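Local coordinates for putative polyketide synthase (PDB 6HP1), which serves as the O-methyltransferase domain of a polyketide synthase, binds S-adenosyl-L-homocysteine and probably takes part in making the antibiotic bacillaene, at residues Y201-R206 with I218-E223; L190-T195 with K293-T298; V86-E91 with P330-Q335. All blocks are in the same frame, centred on the assembly; numbering follows the deposited sequence.

The three contacts are nested along the chain: contact 3 (86-91 with 330-335) closes the longest loop, contact 2 (190-195 with 293-298) lies inside it, and contact 1 (201-206 with 218-223) lies inside contact 2. Contacts 1 and 2 use opposite ends of strand 194-203 in the central sheet, their centres about 24 Å apart. Contacts 1 and 3, with centres about 28 Å apart, fall on opposite sides of the chain's centre. Contacts 2 and 3 touch through a probable hydrogen bond, Thr195 OG1 to Glu91 OE1, 3.2 Å. Contacts 1 and 2 join chain segments at the two ends of one sheet strand, while contact 3 sets the C-terminal tail against the end of helix 70-88.

Contact 1 (Y201-R206 with I218-E223); sequences YIANTR and IPTVQE
Ile218 and Tyr201 cross obliquely, with Ile218 CG2 3.7 Å from Tyr201 CB and Ile218 CD1 slanting toward the start of the ring. Because CG2 stands anti to the Ile218 N, this methyl also reaches the backbone, 3.5 Å from Ala203 N; a beta-branched residue suits the place, one branch meeting the chain and the other the ring. The Tyr201 ring extends on past Ile218, and its hydroxyl bonds to Gln275. Ala203, small enough to let the chains come close, gives its N-H to Pro219 O over 2.9 Å, nearly straight at 169°, although the donor is tilted from the carbonyl plane. Next to this bond, Ile202 CG2 meets Val221 CG2 at 3.6 Å, and Leu310 of helix 299-310 touches both side chains. Thr220 uses both its branches. Its methyl CG2 rests 3.4 Å from Thr205 O, while OG1, lying between the backbone N and carbonyl carbon (chi1 67°), accepts from Glu223 N at 3.1 Å. Thr220 N in turn donates to Glu223 OE1 at 3.1 Å, from the anti side of the carboxylate but well out of plane. This reciprocal pair is a capping box, the classic N-terminal motif, here starting helix 221-230 beside strand 194-203.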
ATOM      1  N   TYR A 201       5.419   2.167   5.740  1.00 16.88           N
ATOM      2  CA  TYR A 201       6.501   2.955   6.286  1.00 18.67           C
ATOM      3  C   TYR A 201       7.443   2.197   7.226  1.00 18.75           C
ATOM      4  O   TYR A 201       7.021   1.342   7.968  1.00 18.52           O
ATOM      5  CB  TYR A 201       5.931   4.117   7.099  1.00 17.94           C
ATOM      6  CG  TYR A 201       5.333   5.236   6.297  1.00 20.39           C
ATOM      7  CD1 TYR A 201       6.134   6.124   5.629  1.00 19.72           C
ATOM      8  CD2 TYR A 201       3.974   5.414   6.224  1.00 26.76           C
ATOM      9  CE1 TYR A 201       5.601   7.151   4.899  1.00 22.77           C
ATOM     10  CE2 TYR A 201       3.431   6.442   5.494  1.00 28.83           C
ATOM     11  CZ  TYR A 201       4.260   7.309   4.835  1.00 27.52           C
ATOM     12  OH  TYR A 201       3.755   8.336   4.104  1.00 30.23           O
ATOM     13  N   ILE A 202       8.721   2.523   7.122  1.00 16.84           N
ATOM     14  CA  ILE A 202       9.764   2.071   8.042  1.00 16.18           C
ATOM     15  C   ILE A 202      10.303   3.297   8.768  1.00 17.42           C
ATOM     16  O   ILE A 202      10.595   4.321   8.135  1.00 18.11           O
ATOM     17  CB  ILE A 202      10.900   1.362   7.288  1.00 15.90           C
ATOM     18  CG1 ILE A 202      10.345   0.187   6.493  1.00 17.12           C
ATOM     19  CG2 ILE A 202      12.005   0.888   8.241  1.00 19.29           C
ATOM     20  CD1 ILE A 202      11.402  -0.539   5.689  1.00 22.72           C
ATOM     21  N   ALA A 203      10.465   3.191  10.084  1.00 16.54           N
ATOM     22  CA  ALA A 203      11.051   4.275  10.873  1.00 17.39           C
ATOM     23  C   ALA A 203      12.562   4.091  10.917  1.00 21.12           C
ATOM     24  O   ALA A 203      13.052   2.987  11.182  1.00 22.46           O
ATOM     25  CB  ALA A 203      10.470   4.290  12.274  1.00 18.84           C
ATOM     26  N   ASN A 204      13.300   5.171  10.675  1.00 20.64           N
ATOM     27  CA  ASN A 204      14.756   5.123  10.635  1.00 20.77           C
ATOM     28  C   ASN A 204      15.363   5.599  11.942  1.00 22.72           C
ATOM     29  O   ASN A 204      16.461   6.152  11.967  1.00 26.13           O
ATOM     30  CB  ASN A 204      15.244   5.930   9.438  1.00 22.01           C
ATOM     31  CG  ASN A 204      14.751   5.334   8.127  1.00 21.83           C
ATOM     32  OD1 ASN A 204      14.893   4.134   7.910  1.00 22.89           O
ATOM     33  ND2 ASN A 204      14.133   6.153   7.257  1.00 19.15           N
ATOM     34  N   THR A 205      14.652   5.366  13.031  1.00 25.04           N
ATOM     35  CA  THR A 205      14.981   5.856  14.357  1.00 29.55           C
ATOM     36  C   THR A 205      15.250   4.682  15.275  1.00 26.65           C
ATOM     37  O   THR A 205      15.006   3.521  14.928  1.00 25.49           O
ATOM     38  CB  THR A 205      13.828   6.704  14.883  1.00 32.87           C
ATOM     39  OG1 THR A 205      12.595   6.029  14.587  1.00 29.49           O
ATOM     40  CG2 THR A 205      13.822   8.049  14.191  1.00 32.80           C
ATOM     41  N   ARG A 206      15.753   4.989  16.475  1.00 25.30           N
ATOM     42  CA  ARG A 206      16.031   3.926  17.428  1.00 30.47           C
ATOM     43  C   ARG A 206      14.750   3.311  17.966  1.00 29.80           C
ATOM     44  O   ARG A 206      14.737   2.128  18.312  1.00 31.24           O
ATOM     45  CB  ARG A 206      16.874   4.457  18.593  1.00 47.07           C
ATOM     46  CG  ARG A 206      18.216   5.033  18.170  1.00 70.73           C
ATOM     47  CD  ARG A 206      18.936   4.088  17.216  1.00 82.18           C
ATOM     48  NE  ARG A 206      20.307   4.490  16.912  1.00 82.49           N
ATOM     49  CZ  ARG A 206      21.302   4.504  17.795  1.00 76.63           C
ATOM     50  NH1 ARG A 206      21.084   4.166  19.061  1.00 81.52           N
ATOM     51  NH2 ARG A 206      22.518   4.872  17.415  1.00 66.33           N
ATOM     52  N   ILE A 218       4.648   3.319  13.523  1.00 22.76           N
ATOM     53  CA  ILE A 218       5.555   2.920  12.463  1.00 20.51           C
ATOM     54  C   ILE A 218       6.732   2.161  13.045  1.00 20.82           C
ATOM     55  O   ILE A 218       7.566   2.754  13.747  1.00 22.02           O
ATOM     56  CB  ILE A 218       6.032   4.143  11.667  1.00 22.11           C
ATOM     57  CG1 ILE A 218       4.822   4.842  11.050  1.00 26.05           C
ATOM     58  CG2 ILE A 218       6.999   3.731  10.593  1.00 20.77           C
ATOM     59  CD1 ILE A 218       5.155   6.141  10.325  1.00 28.57           C
ATOM     60  N   PRO A 219       6.870   0.869  12.755  1.00 21.12           N
ATOM     61  CA  PRO A 219       7.972   0.114  13.346  1.00 19.89           C
ATOM     62  C   PRO A 219       9.307   0.545  12.772  1.00 18.47           C
ATOM     63  O   PRO A 219       9.404   0.972  11.615  1.00 17.53           O
ATOM     64  CB  PRO A 219       7.668  -1.339  12.964  1.00 19.77           C
ATOM     65  CG  PRO A 219       6.316  -1.364  12.412  1.00 22.65           C
ATOM     66  CD  PRO A 219       5.972   0.014  11.958  1.00 22.29           C
ATOM     67  N   THR A 220      10.333   0.414  13.599  1.00 19.78           N
ATOM     68  CA  THR A 220      11.702   0.617  13.182  1.00 21.97           C
ATOM     69  C   THR A 220      12.157  -0.507  12.251  1.00 20.94           C
ATOM     70  O   THR A 220      11.466  -1.511  12.052  1.00 19.65           O
ATOM     71  CB  THR A 220      12.631   0.636  14.391  1.00 25.42           C
ATOM     72  OG1 THR A 220      12.637  -0.680  14.969  1.00 26.58           O
ATOM     73  CG2 THR A 220      12.188   1.649  15.428  1.00 26.56           C
ATOM     74  N   VAL A 221      13.370  -0.349  11.727  1.00 20.97           N
ATOM     75  CA  VAL A 221      13.977  -1.375  10.879  1.00 23.03           C
ATOM     76  C   VAL A 221      14.054  -2.699  11.615  1.00 24.08           C
ATOM     77  O   VAL A 221      13.655  -3.745  11.096  1.00 23.05           O
ATOM     78  CB  VAL A 221      15.383  -0.935  10.435  1.00 29.06           C
ATOM     79  CG1 VAL A 221      16.098  -2.092   9.756  1.00 26.34           C
ATOM     80  CG2 VAL A 221      15.290   0.287   9.537  1.00 37.18           C
ATOM     81  N   GLN A 222      14.617  -2.677  12.825  1.00 25.31           N
ATOM     82  CA  GLN A 222      14.775  -3.911  13.588  1.00 23.59           C
ATOM     83  C   GLN A 222      13.420  -4.510  13.931  1.00 22.32           C
ATOM     84  O   GLN A 222      13.242  -5.730  13.881  1.00 22.95           O
ATOM     85  CB  GLN A 222      15.584  -3.653  14.856  1.00 27.37           C
ATOM     86  CG  GLN A 222      15.992  -4.952  15.573  1.00 42.98           C
ATOM     87  CD  GLN A 222      16.970  -5.812  14.766  1.00 61.03           C
ATOM     88  OE1 GLN A 222      17.665  -5.318  13.878  1.00 66.38           O
ATOM     89  NE2 GLN A 222      17.022  -7.107  15.080  1.00 68.18           N
ATOM     90  N   GLU A 223      12.437  -3.666  14.255  1.00 20.76           N
ATOM     91  CA  GLU A 223      11.115  -4.178  14.579  1.00 21.33           C
ATOM     92  C   GLU A 223      10.489  -4.862  13.370  1.00 22.65           C
ATOM     93  O   GLU A 223       9.851  -5.915  13.508  1.00 22.29           O
ATOM     94  CB  GLU A 223      10.231  -3.053  15.111  1.00 22.56           C
ATOM     95  CG  GLU A 223      10.582  -2.653  16.530  1.00 30.95           C
ATOM     96  CD  GLU A 223       9.736  -1.510  17.051  1.00 37.86           C
ATOM     97  OE1 GLU A 223       9.180  -0.741  16.232  1.00 35.84           O
ATOM     98  OE2 GLU A 223       9.633  -1.378  18.285  1.00 41.28           O
TER
HETATM   99  O   HOH W   1      13.945  -0.937  17.378  1.00 34.96           O

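Contact 2 (L190-T195 with K293-T298); sequences LNEEGT and KAPHLT
The type I turn from Asn191 to Gly194, which leads into strand 194-203, meets the end of strand 284-293, where Lys293 lies against Leu190 and Glu192. Leu190 and Lys293 run antiparallel alongside each other, with Leu190 CD2 4.0 Å from Lys293 CB. Extended beyond CG, the lysine carries NZ to Leu190 O, a 3.0 Å bond lying in the carbonyl plane. NZ also bonds to Ser187 O in the last turn of helix 179-188, so a long cationic side chain suits a place where two backbone carbonyls need a donor. Gly194, having no side chain, lets Leu190 CD1 come to 3.9 Å from its CA. At the turn a water donates to Glu192 O and Gly194 O and accepts from Lys293 N, 2.9 Å away, filling in between backbones too far apart to bond directly. Farther out, Glu192 OE2 approaches His296 NE2 at 2.6 Å, but the bond is bent to 123° and weak, and the imidazole is poorly ordered. Pro295 CG covers one face of that ring; proline fits the second position of the Ala294-Leu297 type I turn. Strand 284-293 runs antiparallel between 194-203 and 233-240, the reversed strand of the 3-2-1-4-5-7-6 sheet in class I methyltransferases.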
ATOM      1  N   LEU A 190      -1.863 -17.462   4.376  1.00 21.68           N
ATOM      2  CA  LEU A 190      -1.022 -17.374   3.194  1.00 22.22           C
ATOM      3  C   LEU A 190      -0.626 -18.771   2.743  1.00 25.15           C
ATOM      4  O   LEU A 190      -0.052 -19.549   3.523  1.00 29.05           O
ATOM      5  CB  LEU A 190       0.217 -16.527   3.461  1.00 26.56           C
ATOM      6  CG  LEU A 190       1.122 -16.305   2.246  1.00 27.50           C
ATOM      7  CD1 LEU A 190       0.441 -15.459   1.195  1.00 23.99           C
ATOM      8  CD2 LEU A 190       2.466 -15.658   2.675  1.00 29.97           C
ATOM      9  N   ASN A 191      -0.915 -19.080   1.488  1.00 27.56           N
ATOM     10  CA  ASN A 191      -0.495 -20.363   0.942  1.00 33.38           C
ATOM     11  C   ASN A 191       1.028 -20.423   0.886  1.00 33.86           C
ATOM     12  O   ASN A 191       1.709 -19.400   0.812  1.00 27.76           O
ATOM     13  CB  ASN A 191      -1.102 -20.573  -0.437  1.00 37.61           C
ATOM     14  CG  ASN A 191      -2.533 -21.055  -0.373  1.00 51.40           C
ATOM     15  OD1 ASN A 191      -2.944 -21.691   0.599  1.00 59.82           O
ATOM     16  ND2 ASN A 191      -3.301 -20.760  -1.410  1.00 54.34           N
ATOM     17  N   GLU A 192       1.571 -21.641   0.934  1.00 38.67           N
ATOM     18  CA  GLU A 192       3.008 -21.784   1.144  1.00 44.95           C
ATOM     19  C   GLU A 192       3.808 -21.066   0.066  1.00 37.44           C
ATOM     20  O   GLU A 192       4.848 -20.466   0.360  1.00 39.26           O
ATOM     21  CB  GLU A 192       3.390 -23.267   1.200  1.00 63.76           C
ATOM     22  CG  GLU A 192       4.815 -23.501   1.683  1.00 74.62           C
ATOM     23  CD  GLU A 192       5.036 -24.898   2.234  1.00 80.18           C
ATOM     24  OE1 GLU A 192       4.048 -25.649   2.384  1.00 82.02           O
ATOM     25  OE2 GLU A 192       6.202 -25.242   2.519  1.00 80.60           O
ATOM     26  N   GLU A 193       3.343 -21.109  -1.188  1.00 31.57           N
ATOM     27  CA  GLU A 193       4.022 -20.432  -2.288  1.00 33.44           C
ATOM     28  C   GLU A 193       3.450 -19.042  -2.571  1.00 32.11           C
ATOM     29  O   GLU A 193       3.645 -18.508  -3.669  1.00 32.48           O
ATOM     30  CB  GLU A 193       3.944 -21.278  -3.561  1.00 45.19           C
ATOM     31  CG  GLU A 193       4.491 -22.689  -3.410  1.00 60.79           C
ATOM     32  CD  GLU A 193       5.968 -22.712  -3.085  1.00 75.03           C
ATOM     33  OE1 GLU A 193       6.671 -21.735  -3.421  1.00 79.01           O
ATOM     34  OE2 GLU A 193       6.427 -23.708  -2.488  1.00 82.05           O
ATOM     35  N   GLY A 194       2.740 -18.462  -1.625  1.00 31.83           N
ATOM     36  CA  GLY A 194       2.111 -17.176  -1.845  1.00 28.79           C
ATOM     37  C   GLY A 194       3.028 -15.992  -1.543  1.00 26.56           C
ATOM     38  O   GLY A 194       4.116 -16.120  -0.988  1.00 27.76           O
ATOM     39  N   THR A 195       2.530 -14.823  -1.902  1.00 23.70           N
ATOM     40  CA  THR A 195       3.238 -13.554  -1.762  1.00 23.72           C
ATOM     41  C   THR A 195       2.397 -12.584  -0.944  1.00 21.34           C
ATOM     42  O   THR A 195       1.173 -12.531  -1.100  1.00 21.36           O
ATOM     43  CB  THR A 195       3.524 -12.937  -3.134  1.00 27.48           C
ATOM     44  OG1 THR A 195       4.252 -13.861  -3.953  1.00 29.04           O
ATOM     45  CG2 THR A 195       4.360 -11.644  -2.991  1.00 30.19           C
ATOM     46  N   LYS A 293       6.836 -16.645   2.215  1.00 23.06           N
ATOM     47  CA  LYS A 293       6.765 -17.469   3.411  1.00 28.97           C
ATOM     48  C   LYS A 293       7.914 -18.458   3.417  1.00 30.70           C
ATOM     49  O   LYS A 293       8.178 -19.115   2.402  1.00 32.73           O
ATOM     50  CB  LYS A 293       5.444 -18.222   3.489  1.00 35.50           C
ATOM     51  CG  LYS A 293       4.909 -18.447   4.899  1.00 39.06           C
ATOM     52  CD  LYS A 293       3.546 -19.112   4.820  1.00 46.75           C
ATOM     53  CE  LYS A 293       2.928 -19.341   6.182  1.00 51.58           C
ATOM     54  NZ  LYS A 293       1.577 -19.972   6.053  1.00 51.16           N
ATOM     55  N   ALA A 294       8.580 -18.579   4.553  1.00 31.43           N
ATOM     56  CA  ALA A 294       9.693 -19.511   4.711  1.00 34.10           C
ATOM     57  C   ALA A 294       9.525 -20.302   6.000  1.00 36.27           C
ATOM     58  O   ALA A 294      10.374 -20.238   6.891  1.00 35.52           O
ATOM     59  CB  ALA A 294      11.017 -18.753   4.691  1.00 32.87           C
ATOM     60  N   PRO A 295       8.444 -21.085   6.119  1.00 44.03           N
ATOM     61  CA  PRO A 295       8.132 -21.713   7.417  1.00 50.76           C
ATOM     62  C   PRO A 295       9.099 -22.800   7.828  1.00 56.14           C
ATOM     63  O   PRO A 295       9.324 -22.997   9.030  1.00 57.78           O
ATOM     64  CB  PRO A 295       6.724 -22.290   7.201  1.00 59.49           C
ATOM     65  CG  PRO A 295       6.654 -22.556   5.737  1.00 63.53           C
ATOM     66  CD  PRO A 295       7.482 -21.473   5.070  1.00 54.80           C
ATOM     67  N   HIS A 296       9.651 -23.543   6.880  1.00 61.14           N
ATOM     68  CA  HIS A 296      10.585 -24.601   7.243  1.00 65.91           C
ATOM     69  C   HIS A 296      11.947 -24.046   7.650  1.00 64.09           C
ATOM     70  O   HIS A 296      12.840 -24.821   8.000  1.00 70.40           O
ATOM     71  CB  HIS A 296      10.707 -25.591   6.079  1.00 71.58           C
ATOM     72  CG  HIS A 296       9.384 -26.029   5.518  1.00 80.18           C
ATOM     73  ND1 HIS A 296       8.350 -26.484   6.309  1.00 83.67           N
ATOM     74  CD2 HIS A 296       8.928 -26.074   4.243  1.00 82.35           C
ATOM     75  CE1 HIS A 296       7.315 -26.789   5.547  1.00 84.38           C
ATOM     76  NE2 HIS A 296       7.640 -26.551   4.288  1.00 82.64           N
ATOM     77  N   LEU A 297      12.107 -22.726   7.649  1.00 56.02           N
ATOM     78  CA  LEU A 297      13.345 -22.046   8.019  1.00 53.23           C
ATOM     79  C   LEU A 297      13.270 -21.532   9.461  1.00 49.40           C
ATOM     80  O   LEU A 297      12.187 -21.351  10.016  1.00 51.79           O
ATOM     81  CB  LEU A 297      13.582 -20.909   7.027  1.00 54.66           C
ATOM     82  CG  LEU A 297      14.866 -20.097   7.036  1.00 53.44           C
ATOM     83  CD1 LEU A 297      16.068 -21.005   6.928  1.00 63.56           C
ATOM     84  CD2 LEU A 297      14.810 -19.104   5.868  1.00 44.71           C
ATOM     85  N   THR A 298      14.442 -21.333  10.086  1.00 45.89           N
ATOM     86  CA  THR A 298      14.453 -20.944  11.494  1.00 44.25           C
ATOM     87  C   THR A 298      14.287 -19.432  11.646  1.00 38.37           C
ATOM     88  O   THR A 298      14.582 -18.648  10.739  1.00 35.17           O
ATOM     89  CB  THR A 298      15.739 -21.379  12.209  1.00 46.33           C
ATOM     90  OG1 THR A 298      16.841 -20.554  11.798  1.00 44.47           O
ATOM     91  CG2 THR A 298      16.052 -22.860  11.933  1.00 44.91           C
TER
HETATM   92  O   HOH W   2       5.690 -17.907  -0.142  1.00 27.44           O

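Contact 3 (V86-E91 with P330-Q335); sequences VLFCKE and PYPKQQ
Phe88 sets its CG anti to its own carbonyl carbon (chi1 -71°), whereas Tyr331 sets CG anti to the backbone N (chi1 173°); with these torsions the two side chains run alongside each other in a common direction. Their rings form a T-shaped pair: the CD2-CE2 edge of Tyr331 is directed at one face of Phe88, with centroids 5.1 Å apart and planes at 83°. Between the rings the nearest atoms are Tyr331 CD2 and Phe88 CD2, 3.6 Å apart, toward the rim of the phenylalanine ring rather than over its centre. Leu87 CD2 lies over the rim of the opposite face, so a methyl and an aromatic edge flank the ring. Nearer the backbone, Tyr331 O lies 3.4 Å from Phe88 CB.

The peptide bond from Tyr331 to Pro332 is cis, and Pro332 CB stands 3.9 Å above the plane of the Tyr331 ring, over its centre, an aromatic-proline packing that often accompanies a cis proline. The tyrosine hydroxyl gives this otherwise apolar group a polar end, bonded to Asp109. Pro330 packs through CG, 3.8 Å from Glu91 O, and CD, 4.0 Å from Cys89 CA. The surface it meets is the type I turn from Phe88 to Glu91, closed by Glu91 N to Phe88 O at 3.1 Å. A bound ethyl mercury ion lies close to Cys89, in keeping with the affinity of thiols for mercury.

Pro332 comes near Arg84, a residue of the S-adenosyl-L-homocysteine site on the same helix 70-88. The C-terminal tail thus crosses the end of that helix, with Leu197 of strand 194-203 against Phe88, Ile113 and Leu116 of helix 108-116 against Tyr331, and Met323 of helix 316-326 against Cys89.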
ATOM      1  N   VAL A  86       4.624  -1.341 -10.311  1.00 18.81           N
ATOM      2  CA  VAL A  86       5.885  -1.816  -9.749  1.00 17.40           C
ATOM      3  C   VAL A  86       5.622  -2.796  -8.596  1.00 16.42           C
ATOM      4  O   VAL A  86       6.294  -3.821  -8.484  1.00 17.06           O
ATOM      5  CB  VAL A  86       6.768  -0.634  -9.314  1.00 17.05           C
ATOM      6  CG1 VAL A  86       8.032  -1.137  -8.646  1.00 16.69           C
ATOM      7  CG2 VAL A  86       7.133   0.272 -10.519  1.00 16.74           C
ATOM      8  N   LEU A  87       4.613  -2.520  -7.754  1.00 16.69           N
ATOM      9  CA  LEU A  87       4.317  -3.429  -6.647  1.00 18.53           C
ATOM     10  C   LEU A  87       3.920  -4.816  -7.151  1.00 19.22           C
ATOM     11  O   LEU A  87       4.290  -5.836  -6.546  1.00 17.82           O
ATOM     12  CB  LEU A  87       3.192  -2.872  -5.768  1.00 17.80           C
ATOM     13  CG  LEU A  87       2.829  -3.749  -4.553  1.00 17.79           C
ATOM     14  CD1 LEU A  87       3.928  -3.695  -3.503  1.00 15.93           C
ATOM     15  CD2 LEU A  87       1.497  -3.343  -3.925  1.00 18.34           C
ATOM     16  N   PHE A  88       3.147  -4.875  -8.228  1.00 18.54           N
ATOM     17  CA  PHE A  88       2.576  -6.131  -8.692  1.00 18.20           C
ATOM     18  C   PHE A  88       3.354  -6.791  -9.827  1.00 17.24           C
ATOM     19  O   PHE A  88       2.944  -7.869 -10.288  1.00 18.02           O
ATOM     20  CB  PHE A  88       1.132  -5.933  -9.196  1.00 18.15           C
ATOM     21  CG  PHE A  88       0.122  -5.659  -8.115  1.00 18.37           C
ATOM     22  CD1 PHE A  88      -0.357  -6.670  -7.318  1.00 21.23           C
ATOM     23  CD2 PHE A  88      -0.398  -4.388  -7.945  1.00 19.57           C
ATOM     24  CE1 PHE A  88      -1.303  -6.430  -6.337  1.00 24.50           C
ATOM     25  CE2 PHE A  88      -1.343  -4.126  -6.968  1.00 20.93           C
ATOM     26  CZ  PHE A  88      -1.801  -5.150  -6.157  1.00 22.80           C
ATOM     27  N   CYS A  89       4.439  -6.213 -10.298  1.00 18.19           N
ATOM     28  CA  CYS A  89       4.931  -6.649 -11.600  1.00 19.84           C
ATOM     29  C   CYS A  89       5.729  -7.946 -11.577  1.00 21.56           C
ATOM     30  O   CYS A  89       6.154  -8.394 -12.653  1.00 24.57           O
ATOM     31  CB  CYS A  89       5.784  -5.570 -12.233  1.00 18.52           C
ATOM     32  SG  CYS A  89       7.351  -5.318 -11.388  1.00 21.68           S
ATOM     33  N   LYS A  90       5.941  -8.573 -10.419  1.00 19.33           N
ATOM     34  CA  LYS A  90       6.536  -9.907 -10.396  1.00 20.31           C
ATOM     35  C   LYS A  90       5.510 -11.018 -10.177  1.00 21.89           C
ATOM     36  O   LYS A  90       5.890 -12.192 -10.146  1.00 24.58           O
ATOM     37  CB  LYS A  90       7.630  -9.984  -9.329  1.00 23.39           C
ATOM     38  CG  LYS A  90       8.631  -8.879  -9.510  1.00 30.92           C
ATOM     39  CD  LYS A  90      10.031  -9.346  -9.499  1.00 43.13           C
ATOM     40  CE  LYS A  90      10.968  -8.280 -10.091  1.00 47.79           C
ATOM     41  NZ  LYS A  90      12.291  -8.364  -9.438  1.00 51.75           N
ATOM     42  N   GLU A  91       4.228 -10.691 -10.084  1.00 20.82           N
ATOM     43  CA  GLU A  91       3.210 -11.701  -9.852  1.00 19.13           C
ATOM     44  C   GLU A  91       2.724 -12.304 -11.162  1.00 20.03           C
ATOM     45  O   GLU A  91       2.605 -11.613 -12.182  1.00 20.54           O
ATOM     46  CB  GLU A  91       2.030 -11.116  -9.082  1.00 19.25           C
ATOM     47  CG  GLU A  91       2.442 -10.443  -7.730  1.00 27.74           C
ATOM     48  CD  GLU A  91       3.522 -11.211  -6.941  1.00 40.82           C
ATOM     49  OE1 GLU A  91       3.296 -12.391  -6.607  1.00 37.96           O
ATOM     50  OE2 GLU A  91       4.612 -10.625  -6.651  1.00 43.24           O
ATOM     51  N   PRO A 330       1.527  -6.682 -15.496  1.00 21.41           N
ATOM     52  CA  PRO A 330       0.243  -7.382 -15.531  1.00 23.08           C
ATOM     53  C   PRO A 330      -0.910  -6.639 -14.878  1.00 24.65           C
ATOM     54  O   PRO A 330      -2.064  -6.896 -15.240  1.00 26.17           O
ATOM     55  CB  PRO A 330       0.537  -8.694 -14.783  1.00 22.48           C
ATOM     56  CG  PRO A 330       1.686  -8.381 -13.909  1.00 19.40           C
ATOM     57  CD  PRO A 330       2.514  -7.384 -14.656  1.00 19.87           C
ATOM     58  N   TYR A 331      -0.657  -5.738 -13.948  1.00 21.98           N
ATOM     59  CA  TYR A 331      -1.765  -5.121 -13.222  1.00 21.29           C
ATOM     60  C   TYR A 331      -1.227  -3.965 -12.385  1.00 19.72           C
ATOM     61  O   TYR A 331      -0.146  -4.085 -11.794  1.00 19.83           O
ATOM     62  CB  TYR A 331      -2.479  -6.127 -12.302  1.00 22.13           C
ATOM     63  CG  TYR A 331      -3.519  -5.443 -11.436  1.00 22.65           C
ATOM     64  CD1 TYR A 331      -4.793  -5.223 -11.905  1.00 26.56           C
ATOM     65  CD2 TYR A 331      -3.202  -4.970 -10.168  1.00 20.81           C
ATOM     66  CE1 TYR A 331      -5.727  -4.546 -11.148  1.00 28.17           C
ATOM     67  CE2 TYR A 331      -4.138  -4.303  -9.399  1.00 24.98           C
ATOM     68  CZ  TYR A 331      -5.395  -4.087  -9.896  1.00 28.16           C
ATOM     69  OH  TYR A 331      -6.328  -3.408  -9.143  1.00 28.96           O
ATOM     70  N   PRO A 332      -1.925  -2.825 -12.326  1.00 18.88           N
ATOM     71  CA  PRO A 332      -3.109  -2.418 -13.091  1.00 21.13           C
ATOM     72  C   PRO A 332      -2.696  -1.958 -14.479  1.00 28.21           C
ATOM     73  O   PRO A 332      -1.506  -1.816 -14.740  1.00 28.96           O
ATOM     74  CB  PRO A 332      -3.688  -1.254 -12.278  1.00 22.50           C
ATOM     75  CG  PRO A 332      -2.824  -1.130 -11.050  1.00 22.87           C
ATOM     76  CD  PRO A 332      -1.533  -1.782 -11.363  1.00 20.33           C
ATOM     77  N   LYS A 333      -3.658  -1.702 -15.343  1.00 37.88           N
ATOM     78  CA  LYS A 333      -3.386  -1.078 -16.629  1.00 46.77           C
ATOM     79  C   LYS A 333      -3.699   0.414 -16.549  1.00 43.25           C
ATOM     80  O   LYS A 333      -4.597   0.843 -15.820  1.00 40.07           O
ATOM     81  CB  LYS A 333      -4.205  -1.747 -17.734  1.00 58.57           C
ATOM     82  CG  LYS A 333      -4.147  -3.291 -17.713  1.00 68.57           C
ATOM     83  CD  LYS A 333      -2.762  -3.848 -18.059  1.00 73.89           C
ATOM     84  CE  LYS A 333      -2.817  -5.357 -18.308  1.00 73.84           C
ATOM     85  NZ  LYS A 333      -1.544  -5.914 -18.865  1.00 69.20           N
ATOM     86  N   GLN A 334      -2.922   1.215 -17.269  1.00 45.37           N
ATOM     87  CA  GLN A 334      -3.230   2.637 -17.346  1.00 51.82           C
ATOM     88  C   GLN A 334      -4.487   2.844 -18.184  1.00 52.57           C
ATOM     89  O   GLN A 334      -4.678   2.193 -19.213  1.00 47.68           O
ATOM     90  CB  GLN A 334      -2.064   3.418 -17.947  1.00 56.90           C
ATOM     91  CG  GLN A 334      -0.849   3.512 -17.039  1.00 58.85           C
ATOM     92  CD  GLN A 334      -0.953   4.611 -15.982  1.00 43.07           C
ATOM     93  OE1 GLN A 334      -2.010   5.221 -15.789  1.00 37.75           O
ATOM     94  NE2 GLN A 334       0.153   4.862 -15.295  1.00 31.29           N
ATOM     95  N   GLN A 335      -5.357   3.732 -17.716  1.00 58.16           N
ATOM     96  CA  GLN A 335      -6.525   4.125 -18.492  1.00 70.04           C
ATOM     97  C   GLN A 335      -6.081   4.934 -19.706  1.00 72.09           C
ATOM     98  O   GLN A 335      -5.114   5.697 -19.641  1.00 66.75           O
ATOM     99  CB  GLN A 335      -7.479   4.937 -17.616  1.00 82.16           C
ATOM    100  CG  GLN A 335      -8.805   5.306 -18.267  1.00 93.63           C
ATOM    101  CD  GLN A 335      -9.825   5.800 -17.255  1.00 98.83           C
ATOM    102  OE1 GLN A 335      -9.572   5.794 -16.048  1.00 99.59           O
ATOM    103  NE2 GLN A 335     -10.987   6.228 -17.743  1.00100.96           N
TER